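Local coordinates for protein Phthiocerol/phenolphthiocerol synthesis polyketide synthase type I PpsC (Mycobacterium tuberculosis, PDB 5NJI) that probably dehydrates beta-hydroxyacyl intermediates to enoyl products in phthiocerol-type lipid biosynthesis, its dehydratase domain being held here with an unsaturated C12 acyl-CoA, at residues 189-194 with 232-237; 213-218 with 223-228. The protein carries 1 engineered substitution. One frame throughout, in Å; residues are numbered along the deposited sequence. Where two conformers were deposited one is given.

Contact 1. Residues 189-194 with 232-237. With 8Z2 (~{S}-[2-[3-[[(2~{R})-4-[[[(2~{R},3~{S},4~{R},5~{R})-5-(6-aminopurin-9-yl)-4-oxidanyl-3-phosphonooxy-oxolan-2-yl]methoxy-oxidanyl-phosphoryl]oxy-oxidanyl-phosphoryl]oxy-3,3-dimethyl-2-oxidanyl-butanoyl]amino]propanoylamino]ethyl] (~{E})-dodec-2-enethioate), chain B.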
ATOM      1  N   PRO A 189     -14.611  -3.053  -7.469  1.00 18.63           N
ATOM      2  CA  PRO A 189     -14.832  -1.652  -7.881  1.00 20.12           C
ATOM      3  C   PRO A 189     -14.107  -0.619  -7.033  1.00 19.78           C
ATOM      4  O   PRO A 189     -13.657   0.410  -7.555  1.00 18.53           O
ATOM      5  CB  PRO A 189     -16.354  -1.508  -7.772  1.00 23.92           C
ATOM      6  CG  PRO A 189     -16.872  -2.888  -8.020  1.00 27.97           C
ATOM      7  CD  PRO A 189     -15.873  -3.818  -7.405  1.00 26.54           C
ATOM      8  N   ALA A 190     -13.982  -0.855  -5.728  1.00 17.09           N
ATOM      9  CA  ALA A 190     -13.346   0.130  -4.881  1.00 17.11           C
ATOM     10  C   ALA A 190     -11.892   0.368  -5.271  1.00 15.53           C
ATOM     11  O   ALA A 190     -11.373   1.449  -5.007  1.00 15.63           O
ATOM     12  CB  ALA A 190     -13.444  -0.294  -3.424  1.00 19.50           C
ATOM     13  N   PHE A 191     -11.242  -0.598  -5.905  1.00 14.79           N
ATOM     14  CA  PHE A 191      -9.836  -0.498  -6.280  1.00 12.90           C
ATOM     15  C   PHE A 191      -9.622  -0.162  -7.744  1.00 15.47           C
ATOM     16  O   PHE A 191      -8.476  -0.069  -8.171  1.00 16.37           O
ATOM     17  CB  PHE A 191      -9.111  -1.814  -5.961  1.00 14.64           C
ATOM     18  CG  PHE A 191      -8.836  -2.020  -4.495  1.00 15.47           C
ATOM     19  CD1 PHE A 191      -9.817  -2.485  -3.641  1.00 14.58           C
ATOM     20  CD2 PHE A 191      -7.583  -1.730  -3.973  1.00 14.85           C
ATOM     21  CE1 PHE A 191      -9.574  -2.649  -2.282  1.00 15.58           C
ATOM     22  CE2 PHE A 191      -7.326  -1.895  -2.606  1.00 14.99           C
ATOM     23  CZ  PHE A 191      -8.318  -2.367  -1.763  1.00 17.12           C
ATOM     24  N   GLN A 192     -10.686   0.005  -8.528  1.00 15.42           N
ATOM     25  CA  GLN A 192     -10.549   0.256  -9.962  1.00 15.60           C
ATOM     26  C   GLN A 192     -10.443   1.759 -10.213  1.00 17.32           C
ATOM     27  O   GLN A 192     -11.318   2.406 -10.803  1.00 19.19           O
ATOM     28  CB  GLN A 192     -11.715  -0.372 -10.714  1.00 17.46           C
ATOM     29  CG  GLN A 192     -11.653  -1.907 -10.753  1.00 23.35           C
ATOM     30  CD  GLN A 192     -12.933  -2.532 -11.286  1.00 30.55           C
ATOM     31  OE1 GLN A 192     -13.697  -1.877 -11.987  1.00 31.65           O
ATOM     32  NE2 GLN A 192     -13.185  -3.798 -10.933  1.00 28.82           N
ATOM     33  N   GLY A 193      -9.321   2.306  -9.765  1.00 16.99           N
ATOM     34  CA  GLY A 193      -9.066   3.728  -9.826  1.00 17.44           C
ATOM     35  C   GLY A 193      -8.237   4.217 -10.990  1.00 18.79           C
ATOM     36  O   GLY A 193      -8.082   5.425 -11.138  1.00 18.38           O
ATOM     37  N   ILE A 194      -7.714   3.340 -11.829  1.00 17.51           N
ATOM     38  CA  ILE A 194      -6.995   3.794 -13.013  1.00 17.19           C
ATOM     39  C   ILE A 194      -8.022   4.087 -14.102  1.00 19.12           C
ATOM     40  O   ILE A 194      -8.746   3.192 -14.546  1.00 21.12           O
ATOM     41  CB  ILE A 194      -5.959   2.757 -13.456  1.00 16.34           C
ATOM     42  CG1 ILE A 194      -4.821   2.740 -12.423  1.00 21.73           C
ATOM     43  CG2 ILE A 194      -5.411   3.102 -14.821  1.00 18.14           C
ATOM     44  CD1 ILE A 194      -3.725   1.776 -12.693  1.00 32.34           C
ATOM     45  N   ALA A 232      -2.065   3.471  -7.061  1.00 16.12           N
ATOM     46  CA  ALA A 232      -0.775   3.939  -7.566  1.00 18.23           C
ATOM     47  C   ALA A 232       0.127   2.776  -7.972  1.00 16.05           C
ATOM     48  O   ALA A 232       0.766   2.821  -9.025  1.00 19.14           O
ATOM     49  CB  ALA A 232      -0.080   4.808  -6.522  1.00 18.63           C
ATOM     50  N   LEU A 233       0.185   1.715  -7.162  1.00 16.94           N
ATOM     51  CA  LEU A 233       1.014   0.548  -7.483  1.00 15.20           C
ATOM     52  C   LEU A 233       0.538  -0.191  -8.727  1.00 18.23           C
ATOM     53  O   LEU A 233       1.352  -0.792  -9.433  1.00 18.60           O
ATOM     54  CB  LEU A 233       1.021  -0.432  -6.307  1.00 17.45           C
ATOM     55  CG  LEU A 233       1.586   0.076  -4.983  1.00 20.78           C
ATOM     56  CD1 LEU A 233       1.414  -1.002  -3.923  1.00 22.02           C
ATOM     57  CD2 LEU A 233       3.057   0.466  -5.138  1.00 22.02           C
ATOM     58  N   GLN A 234      -0.772  -0.184  -8.996  1.00 15.99           N
ATOM     59  CA  GLN A 234      -1.311  -0.877 -10.154  1.00 13.69           C
ATOM     60  C   GLN A 234      -0.681  -0.377 -11.441  1.00 14.69           C
ATOM     61  O   GLN A 234      -0.644  -1.115 -12.427  1.00 18.64           O
ATOM     62  CB  GLN A 234      -2.816  -0.682 -10.228  1.00 15.23           C
ATOM     63  CG  GLN A 234      -3.614  -1.390  -9.161  1.00 15.01           C
ATOM     64  CD  GLN A 234      -5.041  -0.899  -9.143  1.00 17.75           C
ATOM     65  OE1 GLN A 234      -5.510  -0.306 -10.105  1.00 17.49           O
ATOM     66  NE2 GLN A 234      -5.737  -1.112  -8.027  1.00 19.11           N
ATOM     67  N   THR A 235      -0.192   0.864 -11.442  1.00 17.09           N
ATOM     68  CA  THR A 235       0.445   1.432 -12.626  1.00 19.97           C
ATOM     69  C   THR A 235       1.620   0.584 -13.083  1.00 18.67           C
ATOM     70  O   THR A 235       1.951   0.570 -14.274  1.00 20.67           O
ATOM     71  CB  THR A 235       0.923   2.855 -12.334  1.00 20.76           C
ATOM     72  OG1 THR A 235       2.009   2.810 -11.416  1.00 22.34           O
ATOM     73  CG2 THR A 235      -0.155   3.696 -11.731  1.00 18.35           C
ATOM     74  N   LEU A 236       2.270  -0.122 -12.154  1.00 17.04           N
ATOM     75  CA  LEU A 236       3.421  -0.941 -12.505  1.00 17.22           C
ATOM     76  C   LEU A 236       3.034  -2.064 -13.447  1.00 19.73           C
ATOM     77  O   LEU A 236       3.886  -2.542 -14.203  1.00 19.86           O
ATOM     78  CB  LEU A 236       4.059  -1.507 -11.241  1.00 19.31           C
ATOM     79  CG  LEU A 236       4.640  -0.437 -10.322  1.00 20.89           C
ATOM     80  CD1 LEU A 236       5.067  -1.088  -9.009  1.00 21.30           C
ATOM     81  CD2 LEU A 236       5.815   0.326 -10.956  1.00 26.25           C
ATOM     82  N   GLY A 237       1.757  -2.441 -13.459  1.00 19.62           N
ATOM     83  CA  GLY A 237       1.248  -3.461 -14.352  1.00 21.07           C
ATOM     84  C   GLY A 237       1.221  -3.055 -15.806  1.00 23.33           C
ATOM     85  O   GLY A 237       1.011  -3.918 -16.665  1.00 22.23           O
TER
HETATM   86  C2  8Z2 B1301      12.628 -11.761   8.277  0.50 53.43           C
HETATM   87  C4  8Z2 B1301      11.957 -13.658   7.078  0.50 57.37           C
HETATM   88  C5  8Z2 B1301      11.985 -14.360   8.186  0.50 57.94           C
HETATM   89  C6  8Z2 B1301      12.340 -13.816   9.323  0.50 57.29           C
HETATM   90  C8  8Z2 B1301      11.401 -15.691   6.650  0.50 58.45           C
HETATM   91  C10 8Z2 B1301       2.242  -6.243 -11.664  0.50 35.01           C
HETATM   92  C11 8Z2 B1301       3.484  -6.238 -12.460  0.50 36.48           C
HETATM   93  C12 8Z2 B1301       3.669  -7.541 -13.139  0.50 36.53           C
HETATM   94  N9  8Z2 B1301      11.535 -14.473   6.133  0.50 58.52           N
HETATM   95  N7  8Z2 B1301      11.620 -15.588   7.918  0.50 59.24           N
HETATM   96  N3  8Z2 B1301      12.275 -12.350   7.093  0.50 55.89           N
HETATM   97  N1  8Z2 B1301      12.672 -12.527   9.406  0.50 54.03           N
HETATM   98  N6  8Z2 B1301      12.325 -14.639  10.340  0.50 57.77           N
HETATM   99  C1' 8Z2 B1301      11.538 -13.541   4.828  0.50 53.96           C
HETATM  100  C2' 8Z2 B1301      12.976 -13.630   4.484  0.50 49.35           C
HETATM  101  O2' 8Z2 B1301      13.202 -12.244   4.262  0.50 53.59           O
HETATM  102  C3' 8Z2 B1301      12.965 -14.644   3.226  0.50 46.77           C
HETATM  103  O3' 8Z2 B1301      14.296 -15.220   3.085  0.50 52.85           O
HETATM  104  C4' 8Z2 B1301      12.032 -13.617   2.296  0.50 46.71           C
HETATM  105  O4' 8Z2 B1301      10.968 -13.388   3.331  0.50 53.99           O
HETATM  106  C5' 8Z2 B1301      11.308 -13.951   1.002  0.50 40.71           C
HETATM  107  O5' 8Z2 B1301      10.339 -14.927   1.082  0.50 48.08           O
HETATM  108  P1  8Z2 B1301      10.510 -16.319   1.551  0.50 62.31           P
HETATM  109  O11 8Z2 B1301      10.235 -16.088   2.965  0.50 61.73           O
HETATM  110  O12 8Z2 B1301      11.883 -16.883   1.558  0.50 61.97           O
HETATM  111  O6  8Z2 B1301       9.413 -17.422   0.851  0.50 64.22           O
HETATM  112  P2  8Z2 B1301       8.166 -17.981   1.709  0.50 69.04           P
HETATM  113  O21 8Z2 B1301       8.313 -17.730   3.269  0.50 67.93           O
HETATM  114  O22 8Z2 B1301       7.624 -19.279   1.674  0.50 71.64           O
HETATM  115  O7  8Z2 B1301       7.105 -16.964   0.996  0.50 61.85           O
HETATM  116  CPA 8Z2 B1301       7.279 -16.147  -0.176  0.50 44.02           C
HETATM  117  CPB 8Z2 B1301       5.913 -15.425  -0.323  0.50 34.59           C
HETATM  118  CP8 8Z2 B1301       5.658 -14.688   1.004  0.50 29.44           C
HETATM  119  CP7 8Z2 B1301       5.903 -14.449  -1.455  0.50 32.29           C
HETATM  120  CP9 8Z2 B1301       4.835 -16.477  -0.556  0.50 31.88           C
HETATM  121  OP3 8Z2 B1301       6.701 -13.807   1.150  0.50 30.04           O
HETATM  122  CP6 8Z2 B1301       4.311 -13.922   1.074  0.50 25.44           C
HETATM  123  OP2 8Z2 B1301       3.309 -14.533   0.974  0.50 27.17           O
HETATM  124  NP2 8Z2 B1301       4.342 -12.647   1.432  0.50 22.38           N
HETATM  125  CP5 8Z2 B1301       3.197 -11.784   1.621  0.50 20.72           C
HETATM  126  CP4 8Z2 B1301       2.904 -11.035   0.335  0.50 16.42           C
HETATM  127  CP3 8Z2 B1301       1.669 -10.137   0.574  0.50 18.20           C
HETATM  128  OP1 8Z2 B1301       0.892 -10.409   1.424  0.50 20.92           O
HETATM  129  NP1 8Z2 B1301       1.508  -9.092  -0.200  0.50 17.99           N
HETATM  130  CP2 8Z2 B1301       0.426  -8.170  -0.036  0.50 17.62           C
HETATM  131  CP1 8Z2 B1301      -0.852  -8.712  -0.570  0.50 17.99           C
HETATM  132  S   8Z2 B1301      -0.788  -8.883  -2.381  0.50 22.64           S
HETATM  133  P3  8Z2 B1301      14.829 -16.160   4.475  0.50 59.87           P
HETATM  134  O31 8Z2 B1301      13.426 -17.027   4.843  0.50 63.10           O
HETATM  135  O32 8Z2 B1301      15.039 -15.488   5.691  0.50 51.46           O
HETATM  136  O33 8Z2 B1301      15.915 -17.136   4.341  0.50 73.25           O
HETATM  137  CA1 8Z2 B1301      -0.890  -7.423  -2.838  0.50 23.87           C
HETATM  138  CA2 8Z2 B1301      -0.917  -7.218  -4.307  0.50 23.11           C
HETATM  139  OA1 8Z2 B1301      -0.958  -6.437  -2.176  0.50 21.70           O
HETATM  140  CA3 8Z2 B1301      -0.961  -5.826  -4.803  0.50 25.56           C
HETATM  141  CA4 8Z2 B1301      -0.941  -5.631  -6.263  0.50 34.37           C
HETATM  142  CA5 8Z2 B1301      -0.734  -4.194  -6.669  0.50 36.34           C
HETATM  143  CA6 8Z2 B1301      -0.663  -4.083  -8.184  0.50 40.39           C
HETATM  144  CA7 8Z2 B1301       0.713  -4.544  -8.719  0.50 41.97           C
HETATM  145  CA8 8Z2 B1301       0.683  -4.891 -10.194  0.50 41.15           C
HETATM  146  CA9 8Z2 B1301       2.083  -5.011 -10.854  0.50 38.89           C

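Contact 2. Residues 213-218 with 223-228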
ATOM      1  N   ALA A 213     -15.841   6.015  -5.280  1.00 17.81           N
ATOM      2  CA  ALA A 213     -16.680   6.438  -4.166  1.00 19.10           C
ATOM      3  C   ALA A 213     -16.755   5.377  -3.083  1.00 19.58           C
ATOM      4  O   ALA A 213     -16.788   5.709  -1.890  1.00 20.11           O
ATOM      5  CB  ALA A 213     -18.086   6.773  -4.662  1.00 20.80           C
ATOM      6  N   SER A 214     -16.792   4.097  -3.472  1.00 18.25           N
ATOM      7  CA  SER A 214     -16.931   3.024  -2.493  1.00 20.10           C
ATOM      8  C   SER A 214     -15.684   2.823  -1.653  1.00 21.69           C
ATOM      9  O   SER A 214     -15.705   2.001  -0.731  1.00 22.43           O
ATOM     10  CB  SER A 214     -17.296   1.705  -3.182  1.00 25.88           C
ATOM     11  OG  SER A 214     -16.302   1.301  -4.114  1.00 25.48           O
ATOM     12  N   ALA A 215     -14.603   3.523  -1.953  1.00 17.18           N
ATOM     13  CA  ALA A 215     -13.414   3.515  -1.123  1.00 17.57           C
ATOM     14  C   ALA A 215     -13.369   4.686  -0.153  1.00 21.68           C
ATOM     15  O   ALA A 215     -12.459   4.741   0.680  1.00 21.72           O
ATOM     16  CB  ALA A 215     -12.163   3.537  -2.004  1.00 16.85           C
ATOM     17  N   ARG A 216     -14.325   5.622  -0.220  1.00 20.78           N
ATOM     18  CA  ARG A 216     -14.177   6.853   0.546  1.00 18.28           C
ATOM     19  C   ARG A 216     -14.710   6.775   1.976  1.00 21.28           C
ATOM     20  O   ARG A 216     -14.113   7.389   2.865  1.00 24.45           O
ATOM     21  CB  ARG A 216     -14.846   8.029  -0.194  1.00 22.37           C
ATOM     22  CG  ARG A 216     -14.147   8.419  -1.454  1.00 22.91           C
ATOM     23  CD  ARG A 216     -14.862   9.530  -2.234  1.00 25.18           C
ATOM     24  NE  ARG A 216     -14.165   9.718  -3.497  1.00 28.76           N
ATOM     25  CZ  ARG A 216     -13.640  10.859  -3.935  1.00 40.11           C
ATOM     26  NH1 ARG A 216     -13.759  11.981  -3.243  1.00 39.70           N
ATOM     27  NH2 ARG A 216     -13.010  10.874  -5.102  1.00 33.89           N
ATOM     28  N   THR A 217     -15.799   6.045   2.229  1.00 21.64           N
ATOM     29  CA  THR A 217     -16.318   5.935   3.592  1.00 23.89           C
ATOM     30  C   THR A 217     -15.304   5.265   4.510  1.00 26.98           C
ATOM     31  O   THR A 217     -14.557   4.369   4.106  1.00 24.96           O
ATOM     32  CB  THR A 217     -17.630   5.139   3.615  1.00 28.59           C
ATOM     33  OG1 THR A 217     -18.624   5.840   2.867  1.00 39.11           O
ATOM     34  CG2 THR A 217     -18.145   4.959   5.045  1.00 35.10           C
ATOM     35  N   GLY A 218     -15.303   5.703   5.768  1.00 30.51           N
ATOM     36  CA  GLY A 218     -14.517   5.073   6.809  1.00 37.47           C
ATOM     37  C   GLY A 218     -13.056   5.436   6.795  1.00 33.83           C
ATOM     38  O   GLY A 218     -12.251   4.735   7.417  1.00 31.20           O
ATOM     39  N   MET A 223      -3.799   7.736   7.653  1.00 22.70           N
ATOM     40  CA  MET A 223      -2.619   8.549   7.432  1.00 23.53           C
ATOM     41  C   MET A 223      -2.347   8.462   5.895  1.00 24.83           C
ATOM     42  O   MET A 223      -2.138   9.441   5.217  1.00 25.96           O
ATOM     43  CB  MET A 223      -1.351   8.083   8.183  1.00 23.51           C
ATOM     44  CG  MET A 223      -1.410   8.115   9.689  1.00 27.89           C
ATOM     45  SD  MET A 223      -1.425   9.799  10.212  1.00 34.07           S
ATOM     46  CE  MET A 223       0.196  10.281   9.714  1.00 39.74           C
ATOM     47  N   LEU A 224      -2.534   7.323   5.392  0.50 18.27           N
ATOM     48  CA  LEU A 224      -2.239   6.948   3.989  0.50 22.72           C
ATOM     49  C   LEU A 224      -3.374   6.043   3.509  0.50 28.60           C
ATOM     50  O   LEU A 224      -3.693   5.175   4.191  0.50 28.25           O
ATOM     51  CB  LEU A 224      -0.864   6.150   3.934  0.50 26.78           C
ATOM     52  CG  LEU A 224      -0.153   5.614   2.684  0.50 30.93           C
ATOM     53  CD1 LEU A 224       0.114   6.730   1.686  0.50 29.01           C
ATOM     54  CD2 LEU A 224       1.143   4.834   2.969  0.50 25.46           C
ATOM     55  N   HIS A 225      -4.145   6.424   2.658  1.00 18.32           N
ATOM     56  CA  HIS A 225      -5.329   5.676   2.228  1.00 17.06           C
ATOM     57  C   HIS A 225      -4.837   4.405   1.455  1.00 17.83           C
ATOM     58  O   HIS A 225      -4.322   4.547   0.438  1.00 15.17           O
ATOM     59  CB  HIS A 225      -6.318   6.516   1.342  1.00 16.47           C
ATOM     60  CG  HIS A 225      -7.690   5.918   1.227  1.00 15.21           C
ATOM     61  ND1 HIS A 225      -7.901   4.604   0.911  1.00 20.32           N
ATOM     62  CD2 HIS A 225      -8.923   6.441   1.445  1.00 18.05           C
ATOM     63  CE1 HIS A 225      -9.191   4.347   0.932  1.00 21.18           C
ATOM     64  NE2 HIS A 225      -9.832   5.445   1.248  1.00 20.58           N
ATOM     65  N   PRO A 226      -5.041   3.208   1.985  1.00 12.14           N
ATOM     66  CA  PRO A 226      -4.529   2.020   1.348  1.00 14.54           C
ATOM     67  C   PRO A 226      -5.030   1.797  -0.108  1.00 13.71           C
ATOM     68  O   PRO A 226      -4.375   1.304  -0.931  1.00 16.55           O
ATOM     69  CB  PRO A 226      -5.025   0.873   2.264  1.00 15.53           C
ATOM     70  CG  PRO A 226      -5.311   1.485   3.524  1.00 19.14           C
ATOM     71  CD  PRO A 226      -5.636   2.911   3.295  1.00 14.39           C
ATOM     72  N   VAL A 227      -6.281   2.142  -0.336  1.00 13.69           N
ATOM     73  CA  VAL A 227      -6.839   1.826  -1.672  1.00 13.92           C
ATOM     74  C   VAL A 227      -6.159   2.723  -2.688  1.00 15.73           C
ATOM     75  O   VAL A 227      -5.794   2.392  -3.731  1.00 16.40           O
ATOM     76  CB  VAL A 227      -8.392   2.031  -1.785  1.00 15.69           C
ATOM     77  CG1 VAL A 227      -8.893   1.766  -3.154  1.00 20.06           C
ATOM     78  CG2 VAL A 227      -9.081   1.232  -0.699  1.00 15.39           C
ATOM     79  N   MET A 228      -6.001   3.976  -2.304  1.00 14.41           N
ATOM     80  CA  MET A 228      -5.224   4.917  -3.131  0.51 16.51           C
ATOM     81  C   MET A 228      -3.593   4.596  -3.548  1.00 17.53           C
ATOM     82  O   MET A 228      -3.156   4.552  -4.589  1.00 17.03           O
ATOM     83  CB  MET A 228      -5.276   6.424  -2.698  0.51 15.78           C
ATOM     84  CG  MET A 228      -4.866   7.399  -3.752  0.51 19.22           C
ATOM     85  SD  MET A 228      -6.287   7.549  -4.886  0.51 26.57           S
ATOM     86  CE  MET A 228      -6.027   9.043  -5.757  0.51 20.19           C
TER

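Contact 1. Residues 189-194 with 232-237
Q234 reaches across to the backbone of F191: NE2 donates to F191 O at 2.9 Å, nearly straight at 169°, with the acceptor lying in the amide plane and the nitrogen tilted slightly out of the carbonyl plane. Beside this bond I194 runs past Q234 in the opposite direction. I194 CG1 is anti to the carbonyl carbon (chi1 -70°) and the chain runs on extended, laying I194 CD1 against Q234 CB (3.6 Å) and, more loosely, T235 CG2 (4.2 Å). The backbone side of Q234 meets the ligand, its CA 3.8 Å from CA6 of the acyl chain, while G237 N comes to 3.7 Å from CA9. One turn of chain thus presents an amide to the 189-194 loop and lines the lipid tail. In the second shell Y177 OH bonds Q234 OE1 and also I194 N, and D230 OD2 takes a bond from Q234 NE2, so both ends of the buried amide are held and its rotation is fixed. D230 and Q234 form the DxxxQ sequence familiar in polyketide synthase dehydratases. I194 packs onto P173 and L176 of helix 173-182, and L233, T235 and L236 rest on V297 of strand 292-300.

Contact 2. Residues 213-218 with 223-228
The imidazole of H225 bridges the 213-218 loop and the start of helix 226-234. Its NE2 donates to A215 O at 2.8 Å; the bond is bent, 141° at the hydrogen, and although A215 O lies near the ring plane, the nitrogen stands 32° out of the carbonyl plane. On the same ring, ND1 accepts from V227 N at 3.2 Å. Together the two bonds are consistent with a neutral ring carrying its proton on NE2, and they fix how the ring is turned. With CG anti to the backbone N (chi1 -163°), the ring swings back beside the carbonyl carbon, within range of the first turn. H225 is therefore the N-cap of helix 226-234, its side chain occupying an amide that no preceding turn could serve. The helix belongs to the double hot-dog fold expected of dehydratase domains. Off to one side of the ring the packing is close: A215 CB meets the fork of V227, 3.9 Å from CG1 and 4.1 Å from CG2. F222 meets the imidazole edge-to-face. Away from this buried patch the loop opens to solvent. A213, S214, R216 and T217 are exposed, and R216 and T217 leave the backbone pointing away from residues 223-228. R216, extended beyond CG, bonds L211 O through NH2.

Both contacts depend on helix 226-234: contact 2 caps its start, contact 1 uses residues 232-237, toward its other end. Their touching residues are buried in each, but contact 2 borders a solvent-exposed loop, whereas contact 1 borders the acyl-chain pocket; the side chain of V227 is about 11 Å from the ligand. Each has a side-chain N-H given to a loop carbonyl, supplied by an amide in contact 1 and an imidazole in contact 2. The amide is part of a wider polar network, while the imidazole ties its own helix to the loop. The contacts meet where F191 CD2 lies 3.8 Å from V227 CG1 and A190 packs against S214 and A215.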